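Branched-chain alpha-ketoacid decarboxylase (Lactococcus lactis, PDB 2VBF) probably decarboxylates branched-chain and aromatic alpha-keto acids to aldehydes, using thiamine diphosphate and one magnesium ion per subunit. Local coordinates at residues S374-V386 and E546-L558. Residues are numbered along the deposited sequence; the frame is centred on the assembly and turned at random. Where two conformers were deposited one is given.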
loop_
_atom_site.group_PDB
_atom_site.type_symbol
_atom_site.label_atom_id
_atom_site.label_comp_id
_atom_site.label_asym_id
_atom_site.label_seq_id
_atom_site.Cartn_x
_atom_site.Cartn_y
_atom_site.Cartn_z
ATOM N N SER A 374 0.767 -17.458 38.362
ATOM C CA SER A 374 1.204 -18.372 37.317
ATOM C C SER A 374 0.127 -18.592 36.251
ATOM O O SER A 374 0.322 -19.398 35.345
ATOM C CB SER A 374 1.620 -19.717 37.928
ATOM O OG SER A 374 0.496 -20.416 38.439
ATOM N N ALA A 375 -1.000 -17.882 36.355
ATOM C CA ALA A 375 -2.111 -18.068 35.438
ATOM C C ALA A 375 -1.702 -17.709 34.014
ATOM O O ALA A 375 -0.868 -16.828 33.812
ATOM C CB ALA A 375 -3.305 -17.226 35.860
ATOM N N PRO A 376 -2.292 -18.394 33.025
ATOM C CA PRO A 376 -2.066 -17.968 31.642
ATOM C C PRO A 376 -2.549 -16.536 31.449
ATOM O O PRO A 376 -3.515 -16.120 32.083
ATOM C CB PRO A 376 -2.927 -18.937 30.825
ATOM C CG PRO A 376 -3.171 -20.110 31.721
ATOM C CD PRO A 376 -3.203 -19.548 33.104
ATOM N N LEU A 377 -1.878 -15.801 30.573
ATOM C CA LEU A 377 -2.249 -14.417 30.288
ATOM C C LEU A 377 -3.672 -14.295 29.773
ATOM O O LEU A 377 -4.094 -15.050 28.901
ATOM C CB LEU A 377 -1.321 -13.822 29.234
ATOM C CG LEU A 377 -0.178 -12.943 29.691
ATOM C CD1 LEU A 377 0.561 -12.453 28.431
ATOM C CD2 LEU A 377 -0.649 -11.759 30.538
ATOM N N SER A 378 -4.392 -13.325 30.324
ATOM C CA SER A 378 -5.716 -12.959 29.846
ATOM C C SER A 378 -5.688 -11.475 29.491
ATOM O O SER A 378 -4.855 -10.711 30.010
ATOM C CB SER A 378 -6.775 -13.223 30.915
ATOM O OG SER A 378 -6.591 -12.370 32.031
ATOM N N GLN A 379 -6.607 -11.073 28.622
ATOM C CA GLN A 379 -6.634 -9.696 28.132
ATOM C C GLN A 379 -6.807 -8.676 29.258
ATOM O O GLN A 379 -6.014 -7.757 29.381
ATOM C CB GLN A 379 -7.733 -9.517 27.084
ATOM C CG GLN A 379 -7.412 -10.151 25.744
ATOM C CD GLN A 379 -6.586 -9.261 24.834
ATOM O OE1 GLN A 379 -6.380 -8.077 25.129
ATOM N NE2 GLN A 379 -6.110 -9.823 23.722
ATOM N N ASP A 380 -7.827 -8.845 30.084
ATOM C CA ASP A 380 -8.083 -7.871 31.154
ATOM C C ASP A 380 -6.891 -7.711 32.108
ATOM O O ASP A 380 -6.513 -6.588 32.451
ATOM C CB ASP A 380 -9.360 -8.228 31.914
ATOM C CG ASP A 380 -10.611 -8.027 31.072
ATOM O OD1 ASP A 380 -10.607 -7.150 30.174
ATOM O OD2 ASP A 380 -11.600 -8.750 31.300
ATOM N N ARG A 381 -6.286 -8.830 32.504
ATOM C CA ARG A 381 -5.093 -8.801 33.354
ATOM C C ARG A 381 -3.877 -8.204 32.651
ATOM O O ARG A 381 -3.067 -7.520 33.280
ATOM C CB ARG A 381 -4.767 -10.212 33.871
ATOM C CG ARG A 381 -5.847 -10.789 34.780
ATOM C CD ARG A 381 -5.776 -10.208 36.191
ATOM N NE ARG A 381 -4.570 -10.647 36.888
ATOM C CZ ARG A 381 -4.211 -10.239 38.099
ATOM N NH1 ARG A 381 -4.950 -9.359 38.758
ATOM N NH2 ARG A 381 -3.096 -10.706 38.642
ATOM N N LEU A 382 -3.740 -8.470 31.347
ATOM C CA LEU A 382 -2.655 -7.900 30.566
ATOM C C LEU A 382 -2.647 -6.379 30.687
ATOM O O LEU A 382 -1.599 -5.786 30.956
ATOM C CB LEU A 382 -2.760 -8.301 29.086
ATOM C CG LEU A 382 -1.803 -7.615 28.104
ATOM C CD1 LEU A 382 -0.333 -7.824 28.452
ATOM C CD2 LEU A 382 -2.053 -8.097 26.671
ATOM N N TRP A 383 -3.806 -5.747 30.489
ATOM C CA TRP A 383 -3.834 -4.268 30.457
ATOM C C TRP A 383 -3.672 -3.687 31.863
ATOM O O TRP A 383 -3.114 -2.609 32.013
ATOM C CB TRP A 383 -5.057 -3.725 29.702
ATOM C CG TRP A 383 -5.096 -4.333 28.345
ATOM C CD1 TRP A 383 -6.024 -5.202 27.875
ATOM C CD2 TRP A 383 -4.086 -4.232 27.333
ATOM N NE1 TRP A 383 -5.683 -5.619 26.610
ATOM C CE2 TRP A 383 -4.498 -5.041 26.254
ATOM C CE3 TRP A 383 -2.879 -3.525 27.224
ATOM C CZ2 TRP A 383 -3.756 -5.158 25.083
ATOM C CZ3 TRP A 383 -2.137 -3.643 26.051
ATOM C CH2 TRP A 383 -2.582 -4.452 24.996
ATOM N N GLN A 384 -4.139 -4.419 32.877
ATOM C CA GLN A 384 -3.882 -4.051 34.281
ATOM C C GLN A 384 -2.376 -4.050 34.540
ATOM O O GLN A 384 -1.832 -3.122 35.156
ATOM C CB GLN A 384 -4.581 -5.032 35.229
ATOM C CG GLN A 384 -4.594 -4.596 36.698
ATOM C CD GLN A 384 -5.013 -5.704 37.643
ATOM O OE1 GLN A 384 -5.562 -6.719 37.224
ATOM N NE2 GLN A 384 -4.735 -5.520 38.930
ATOM N N ALA A 385 -1.699 -5.088 34.058
ATOM C CA ALA A 385 -0.251 -5.200 34.178
ATOM C C ALA A 385 0.487 -4.070 33.460
ATOM O O ALA A 385 1.410 -3.481 34.017
ATOM C CB ALA A 385 0.222 -6.552 33.662
ATOM N N VAL A 386 0.079 -3.766 32.224
ATOM C CA VAL A 386 0.710 -2.684 31.459
ATOM C C VAL A 386 0.523 -1.337 32.174
ATOM O O VAL A 386 1.468 -0.551 32.267
ATOM C CB VAL A 386 0.196 -2.609 29.995
ATOM C CG1 VAL A 386 0.744 -1.372 29.304
ATOM C CG2 VAL A 386 0.588 -3.865 29.217
ATOM N N GLU A 546 6.597 -11.985 21.987
ATOM C CA GLU A 546 5.392 -12.640 21.504
ATOM C C GLU A 546 4.527 -13.029 22.703
ATOM O O GLU A 546 4.928 -13.868 23.518
ATOM C CB GLU A 546 5.747 -13.862 20.650
ATOM C CG GLU A 546 4.519 -14.637 20.153
ATOM C CD GLU A 546 4.869 -15.830 19.293
ATOM O OE1 GLU A 546 6.057 -15.996 18.934
ATOM O OE2 GLU A 546 3.930 -16.590 18.965
ATOM N N LEU A 547 3.357 -12.401 22.818
ATOM C CA LEU A 547 2.373 -12.737 23.854
ATOM C C LEU A 547 1.383 -13.730 23.281
ATOM O O LEU A 547 0.814 -13.491 22.212
ATOM C CB LEU A 547 1.617 -11.492 24.326
ATOM C CG LEU A 547 2.463 -10.318 24.822
ATOM C CD1 LEU A 547 1.553 -9.158 25.215
ATOM C CD2 LEU A 547 3.365 -10.734 26.000
ATOM N N VAL A 548 1.161 -14.841 23.985
ATOM C CA VAL A 548 0.163 -15.810 23.553
ATOM C C VAL A 548 -1.125 -15.633 24.361
ATOM O O VAL A 548 -1.123 -15.692 25.597
ATOM C CB VAL A 548 0.680 -17.271 23.647
ATOM C CG1 VAL A 548 -0.386 -18.230 23.128
ATOM C CG2 VAL A 548 1.973 -17.424 22.853
ATOM N N LEU A 549 -2.224 -15.400 23.650
ATOM C CA LEU A 549 -3.537 -15.239 24.252
ATOM C C LEU A 549 -4.579 -15.994 23.434
ATOM O O LEU A 549 -4.359 -16.290 22.257
ATOM C CB LEU A 549 -3.899 -13.754 24.359
ATOM C CG LEU A 549 -3.183 -13.036 25.516
ATOM C CD1 LEU A 549 -1.950 -12.281 25.023
ATOM C CD2 LEU A 549 -4.125 -12.123 26.285
ATOM N N GLU A 550 -5.704 -16.324 24.064
ATOM C CA GLU A 550 -6.741 -17.111 23.400
ATOM C C GLU A 550 -7.511 -16.265 22.394
ATOM O O GLU A 550 -7.766 -15.086 22.623
ATOM C CB GLU A 550 -7.709 -17.715 24.422
ATOM C CG GLU A 550 -7.050 -18.650 25.432
ATOM C CD GLU A 550 -6.433 -19.882 24.791
ATOM O OE1 GLU A 550 -6.976 -20.374 23.777
ATOM O OE2 GLU A 550 -5.399 -20.369 25.306
ATOM N N LYS A 551 -7.886 -16.872 21.274
ATOM C CA LYS A 551 -8.621 -16.152 20.235
ATOM C C LYS A 551 -9.979 -15.622 20.711
ATOM O O LYS A 551 -10.460 -14.601 20.217
ATOM C CB LYS A 551 -8.792 -17.033 18.995
ATOM C CG LYS A 551 -9.735 -18.195 19.120
ATOM C CD LYS A 551 -9.900 -18.917 17.776
ATOM C CE LYS A 551 -8.579 -19.497 17.300
ATOM N NZ LYS A 551 -8.715 -20.275 16.054
ATOM N N GLU A 552 -10.580 -16.312 21.683
ATOM C CA GLU A 552 -11.899 -15.950 22.218
ATOM C C GLU A 552 -11.831 -14.838 23.258
ATOM O O GLU A 552 -12.863 -14.307 23.672
ATOM C CB GLU A 552 -12.570 -17.162 22.865
ATOM C CG GLU A 552 -12.776 -18.337 21.920
ATOM C CD GLU A 552 -11.598 -19.301 21.849
ATOM O OE1 GLU A 552 -10.554 -19.077 22.508
ATOM O OE2 GLU A 552 -11.732 -20.301 21.118
ATOM N N ASP A 553 -10.620 -14.495 23.683
ATOM C CA ASP A 553 -10.413 -13.527 24.759
ATOM C C ASP A 553 -10.339 -12.101 24.209
ATOM O O ASP A 553 -9.534 -11.803 23.333
ATOM C CB ASP A 553 -9.129 -13.884 25.501
ATOM C CG ASP A 553 -8.916 -13.076 26.773
ATOM O OD1 ASP A 553 -9.844 -12.394 27.252
ATOM O OD2 ASP A 553 -7.779 -13.136 27.283
ATOM N N ALA A 554 -11.195 -11.235 24.729
ATOM C CA ALA A 554 -11.196 -9.817 24.364
ATOM C C ALA A 554 -11.339 -8.966 25.628
ATOM O O ALA A 554 -12.049 -9.363 26.552
ATOM C CB ALA A 554 -12.332 -9.532 23.419
ATOM N N PRO A 555 -10.680 -7.798 25.668
ATOM C CA PRO A 555 -10.812 -6.923 26.830
ATOM C C PRO A 555 -12.254 -6.452 26.985
ATOM O O PRO A 555 -12.978 -6.346 25.996
ATOM C CB PRO A 555 -9.876 -5.754 26.505
ATOM C CG PRO A 555 -9.779 -5.752 25.039
ATOM C CD PRO A 555 -9.829 -7.193 24.629
ATOM N N LYS A 556 -12.671 -6.197 28.223
ATOM C CA LYS A 556 -14.061 -5.821 28.507
ATOM C C LYS A 556 -14.605 -4.743 27.572
ATOM O O LYS A 556 -15.731 -4.856 27.093
ATOM C CB LYS A 556 -14.212 -5.381 29.970
ATOM C CG LYS A 556 -14.148 -6.546 30.939
ATOM C CD LYS A 556 -14.369 -6.134 32.389
ATOM C CE LYS A 556 -14.459 -7.361 33.305
ATOM N NZ LYS A 556 -13.137 -8.018 33.535
ATOM N N LEU A 557 -13.811 -3.716 27.289
ATOM C CA LEU A 557 -14.283 -2.623 26.426
ATOM C C LEU A 557 -14.650 -3.147 25.033
ATOM O O LEU A 557 -15.663 -2.732 24.466
ATOM C CB LEU A 557 -13.249 -1.489 26.315
ATOM C CG LEU A 557 -13.674 -0.249 25.505
ATOM C CD1 LEU A 557 -14.979 0.321 26.047
ATOM C CD2 LEU A 557 -12.587 0.825 25.509
ATOM N N LEU A 558 -13.837 -4.057 24.494
ATOM C CA LEU A 558 -14.060 -4.585 23.143
ATOM C C LEU A 558 -15.230 -5.563 23.110
ATOM O O LEU A 558 -15.950 -5.644 22.113
ATOM C CB LEU A 558 -12.794 -5.251 22.581
ATOM C CG LEU A 558 -12.898 -5.909 21.199
ATOM C CD1 LEU A 558 -13.495 -4.943 20.176
ATOM C CD2 LEU A 558 -11.539 -6.396 20.740
HETATM O O HOH W 1 -6.283 -15.415 26.757
HETATM O O HOH W 2 -7.095 -12.400 22.568
HETATM O O HOH W 3 -9.658 -11.107 29.732
HETATM O O HOH W 4 -12.945 -9.504 29.080
#
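The carboxylates of Asp553 and Asp380, one from each segment, pin the start of helix 379-389 to the loop before helix 556-568 and to that helix's first turn. Asp553 OD2 accepts the first-turn amide Gln379 N at 2.7 Å, on its syn side but 26° out of the carboxylate plane; the CG of Asp553 lies anti to its own backbone N (chi1 -171°), which carries the carboxylate up to the helix start. In return, Asp380 OD1 uses its syn lone pair to take Lys556 N at 3.0 Å, a first-turn amide of the other helix. Its second oxygen, OD2, forms a salt bridge of 2.8 Å with Lys556 NZ; the lysine chain bends at chi4 and NZ arrives from above the carboxylate plane. A lysine in place of Asp380 would probably leave Lys556 N without its acceptor and set two like charges against each other.

Ordered waters extend this polar seam: one joins Leu377 O, Glu550 N and Asp553 OD2, another ties Asp553 OD1 to Asp380 N, and a third links Asp380 OD2 with Ala554 O. The seam lies in the C-terminal thiamine diphosphate-binding domain, where strand 542-548 of the parallel sheet runs out into a type I turn, Glu550 to Asp553. The Gln379 side chain comes to about 5 Å from the bound thiamine diphosphate and about 3 Å from the side chain of Thr402, a cofactor-binding residue.

The Gln379 amide lies alongside the Pro555 ring, OE1 3.6 Å from Pro555 CD, and OE1 also accepts Trp383 NE1, while a water connects NE2 to the carbonyls of Glu550 and Asp553. Leu549 CD2 packs against the backbone at Ser378 and Gln379, 3.6 Å from Gln379 N. Beyond it, Leu547 CD1 touches both methyls of Leu382, each at 4.0 Å, and its CD2 meets Leu377 CD1.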